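Local coordinates for protein probable serine protease HTRA3 (Homo sapiens, PDB 2P3W) that probably cleaves proteins as an HtrA-family serine protease and binds C-terminal peptide ligands through its PDZ domain, at residues V33-E41 against P66-Q74. Sequence-based numbering, arbitrary orientation.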
loop_
_atom_site.group_PDB
_atom_site.type_symbol
_atom_site.label_atom_id
_atom_site.label_comp_id
_atom_site.label_asym_id
_atom_site.label_seq_id
_atom_site.Cartn_x
_atom_site.Cartn_y
_atom_site.Cartn_z
ATOM N N VAL A 33 -0.559 25.758 1.720
ATOM C CA VAL A 33 -1.443 24.763 2.344
ATOM C C VAL A 33 -0.807 24.180 3.604
ATOM O O VAL A 33 -0.014 23.237 3.539
ATOM C CB VAL A 33 -1.824 23.602 1.373
ATOM C CG1 VAL A 33 -2.746 22.599 2.080
ATOM C CG2 VAL A 33 -2.508 24.147 0.110
ATOM N N SER A 34 -1.211 24.717 4.752
ATOM C CA SER A 34 -0.587 24.410 6.033
ATOM C C SER A 34 -1.291 23.301 6.832
ATOM O O SER A 34 -0.850 22.964 7.919
ATOM C CB SER A 34 -0.555 25.684 6.884
ATOM O OG SER A 34 -1.874 26.117 7.175
ATOM N N SER A 35 -2.370 22.737 6.299
ATOM C CA SER A 35 -3.148 21.738 7.027
ATOM C C SER A 35 -3.715 20.745 6.044
ATOM O O SER A 35 -4.088 21.135 4.936
ATOM C CB SER A 35 -4.291 22.435 7.775
ATOM O OG SER A 35 -4.940 21.540 8.652
ATOM N N GLY A 36 -3.808 19.476 6.436
ATOM C CA GLY A 36 -4.431 18.451 5.598
ATOM C C GLY A 36 -3.672 17.125 5.647
ATOM O O GLY A 36 -2.817 16.912 6.525
ATOM N N ILE A 37 -4.003 16.259 4.698
ATOM C CA ILE A 37 -3.397 14.941 4.569
ATOM C C ILE A 37 -2.659 14.830 3.253
ATOM O O ILE A 37 -3.258 14.916 2.182
ATOM C CB ILE A 37 -4.471 13.822 4.592
ATOM C CG1 ILE A 37 -5.409 13.956 5.810
ATOM C CG2 ILE A 37 -3.805 12.477 4.537
ATOM C CD1 ILE A 37 -4.734 14.053 7.095
ATOM N N TYR A 38 -1.355 14.602 3.321
ATOM C CA TYR A 38 -0.557 14.448 2.103
ATOM C C TYR A 38 -0.609 13.032 1.528
ATOM O O TYR A 38 -0.467 12.041 2.262
ATOM C CB TYR A 38 0.856 14.811 2.422
ATOM C CG TYR A 38 1.808 14.800 1.241
ATOM C CD1 TYR A 38 1.792 15.813 0.294
ATOM C CD2 TYR A 38 2.717 13.780 1.093
ATOM C CE1 TYR A 38 2.678 15.799 -0.789
ATOM C CE2 TYR A 38 3.617 13.750 0.029
ATOM C CZ TYR A 38 3.588 14.754 -0.913
ATOM O OH TYR A 38 4.499 14.709 -1.963
ATOM N N VAL A 39 -0.796 12.935 0.214
ATOM C CA VAL A 39 -0.839 11.633 -0.462
ATOM C C VAL A 39 0.575 11.279 -0.916
ATOM O O VAL A 39 1.060 11.740 -1.964
ATOM C CB VAL A 39 -1.817 11.613 -1.656
ATOM C CG1 VAL A 39 -1.858 10.221 -2.313
ATOM C CG2 VAL A 39 -3.203 12.075 -1.236
ATOM N N GLN A 40 1.233 10.453 -0.099
ATOM C CA GLN A 40 2.586 9.993 -0.395
ATOM C C GLN A 40 2.592 9.003 -1.554
ATOM O O GLN A 40 3.447 9.092 -2.422
ATOM C CB GLN A 40 3.236 9.387 0.858
ATOM C CG GLN A 40 4.649 8.855 0.672
ATOM C CD GLN A 40 5.695 9.897 0.344
ATOM O OE1 GLN A 40 5.620 11.026 0.797
ATOM N NE2 GLN A 40 6.735 9.485 -0.392
ATOM N N GLU A 41 1.656 8.056 -1.551
ATOM C CA GLU A 41 1.554 7.054 -2.622
ATOM C C GLU A 41 0.080 6.684 -2.882
ATOM O O GLU A 41 -0.768 6.791 -1.990
ATOM C CB GLU A 41 2.320 5.767 -2.261
ATOM C CG GLU A 41 3.796 5.898 -1.963
ATOM C CD GLU A 41 4.638 6.378 -3.145
ATOM O OE1 GLU A 41 5.733 6.942 -2.867
ATOM O OE2 GLU A 41 4.219 6.199 -4.326
ATOM N N PRO A 66 -13.306 19.579 7.774
ATOM C CA PRO A 66 -11.863 19.793 7.664
ATOM C C PRO A 66 -11.028 18.627 8.180
ATOM O O PRO A 66 -11.348 18.032 9.210
ATOM C CB PRO A 66 -11.611 21.057 8.496
ATOM C CG PRO A 66 -12.807 21.239 9.331
ATOM C CD PRO A 66 -13.954 20.561 8.668
ATOM N N LEU A 67 -9.964 18.304 7.447
ATOM C CA LEU A 67 -8.980 17.299 7.868
ATOM C C LEU A 67 -7.685 17.947 8.324
ATOM O O LEU A 67 -7.092 18.745 7.587
ATOM C CB LEU A 67 -8.689 16.334 6.721
ATOM C CG LEU A 67 -9.830 15.358 6.416
ATOM C CD1 LEU A 67 -9.621 14.613 5.107
ATOM C CD2 LEU A 67 -10.012 14.397 7.560
ATOM N N VAL A 68 -7.264 17.625 9.548
ATOM C CA VAL A 68 -5.976 18.095 10.068
ATOM C C VAL A 68 -5.023 16.949 10.421
ATOM O O VAL A 68 -3.829 17.177 10.554
ATOM C CB VAL A 68 -6.153 19.043 11.273
ATOM C CG1 VAL A 68 -7.030 20.238 10.874
ATOM C CG2 VAL A 68 -6.753 18.311 12.486
ATOM N N ASP A 69 -5.540 15.728 10.583
ATOM C CA ASP A 69 -4.698 14.593 11.028
ATOM C C ASP A 69 -5.104 13.313 10.342
ATOM O O ASP A 69 -6.277 13.060 10.099
ATOM C CB ASP A 69 -4.803 14.395 12.549
ATOM C CG ASP A 69 -3.745 13.440 13.090
ATOM O OD1 ASP A 69 -4.024 12.231 13.287
ATOM O OD2 ASP A 69 -2.606 13.891 13.288
ATOM N N SER A 70 -4.122 12.495 9.997
ATOM C CA SER A 70 -4.404 11.250 9.276
ATOM C C SER A 70 -5.434 10.349 9.991
ATOM O O SER A 70 -6.255 9.690 9.327
ATOM C CB SER A 70 -3.105 10.506 8.991
ATOM O OG SER A 70 -2.483 10.096 10.191
ATOM N N SER A 71 -5.435 10.341 11.319
ATOM C CA SER A 71 -6.399 9.524 12.074
ATOM C C SER A 71 -7.851 9.840 11.706
ATOM O O SER A 71 -8.736 8.953 11.772
ATOM C CB SER A 71 -6.189 9.708 13.579
ATOM O OG SER A 71 -6.458 11.045 13.989
ATOM N N GLU A 72 -8.113 11.096 11.335
ATOM C CA GLU A 72 -9.465 11.512 10.964
ATOM C C GLU A 72 -9.851 10.890 9.638
ATOM O O GLU A 72 -10.999 10.497 9.452
ATOM C CB GLU A 72 -9.566 13.037 10.860
ATOM C CG GLU A 72 -9.337 13.749 12.185
ATOM C CD GLU A 72 -9.142 15.242 12.042
ATOM O OE1 GLU A 72 -8.699 15.715 10.984
ATOM O OE2 GLU A 72 -9.415 15.951 13.024
ATOM N N LEU A 73 -8.906 10.780 8.702
ATOM C CA LEU A 73 -9.225 10.172 7.408
ATOM C C LEU A 73 -9.395 8.650 7.575
ATOM O O LEU A 73 -10.296 8.018 6.993
ATOM C CB LEU A 73 -8.160 10.495 6.365
ATOM C CG LEU A 73 -8.442 9.923 4.966
ATOM C CD1 LEU A 73 -9.811 10.375 4.382
ATOM C CD2 LEU A 73 -7.279 10.330 4.076
ATOM N N GLN A 74 -8.520 8.048 8.362
ATOM C CA GLN A 74 -8.699 6.633 8.722
ATOM C C GLN A 74 -10.128 6.373 9.249
ATOM O O GLN A 74 -10.791 5.412 8.836
ATOM C CB GLN A 74 -7.669 6.224 9.774
ATOM C CG GLN A 74 -7.609 4.728 9.970
ATOM C CD GLN A 74 -6.662 4.305 11.068
ATOM O OE1 GLN A 74 -5.758 5.056 11.458
ATOM N NE2 GLN A 74 -6.868 3.092 11.589
HETATM O O HOH W 1 -2.423 19.039 9.053
#
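Ile-37 fills the centre of this contact, where the start of a PDZ-domain strand meets the N-terminus of helix 70-79. Its CG1 lies anti to the carbonyl carbon (chi1 -52°), and chi2 of -53° then carries CD1 to the backbone where the helix begins. There CD1 is 3.4 Å from Ser-70 N. CG1 packs 4.2 Å from Leu-67 CB. The CG2 branch touches Leu-73 CD2 at 4.1 Å, the side chains crossing at a slant.

Next to this patch, Gly-36 CA directs a C-H toward Leu-67 O, 3.3 Å from CA. A water accepts from Gly-36 N and probably donates to Val-68 O, 2.8 Å from it. At the edge, Ser-35 OG, turned anti to its own N, lies against Val-68 CG1.

Asp-69 is the N-cap of the helix and forms a capping box with Glu-72. Asp-69 OD1 accepts from Ser-71 N and Ser-71 OG, which come from opposite faces of the carboxylate plane. Glu-72 OE1 accepts from Asp-69 N and, nearly straight at 167°, from Val-68 N. Ser-70 N is hydrogen-bonded to Thr-14 OG1 of strand 10-14. Arg-110 of a neighbouring subunit, in the phage-derived tail, packs on Ser-70 and Ser-71, consistent with this helix lining the peptide-binding groove.

No direct hydrogen bond links the two segments. Apolar packing, one C-H...O contact and a bridging water join them, while the capping bonds fix the backbone against which Ile-37 rests.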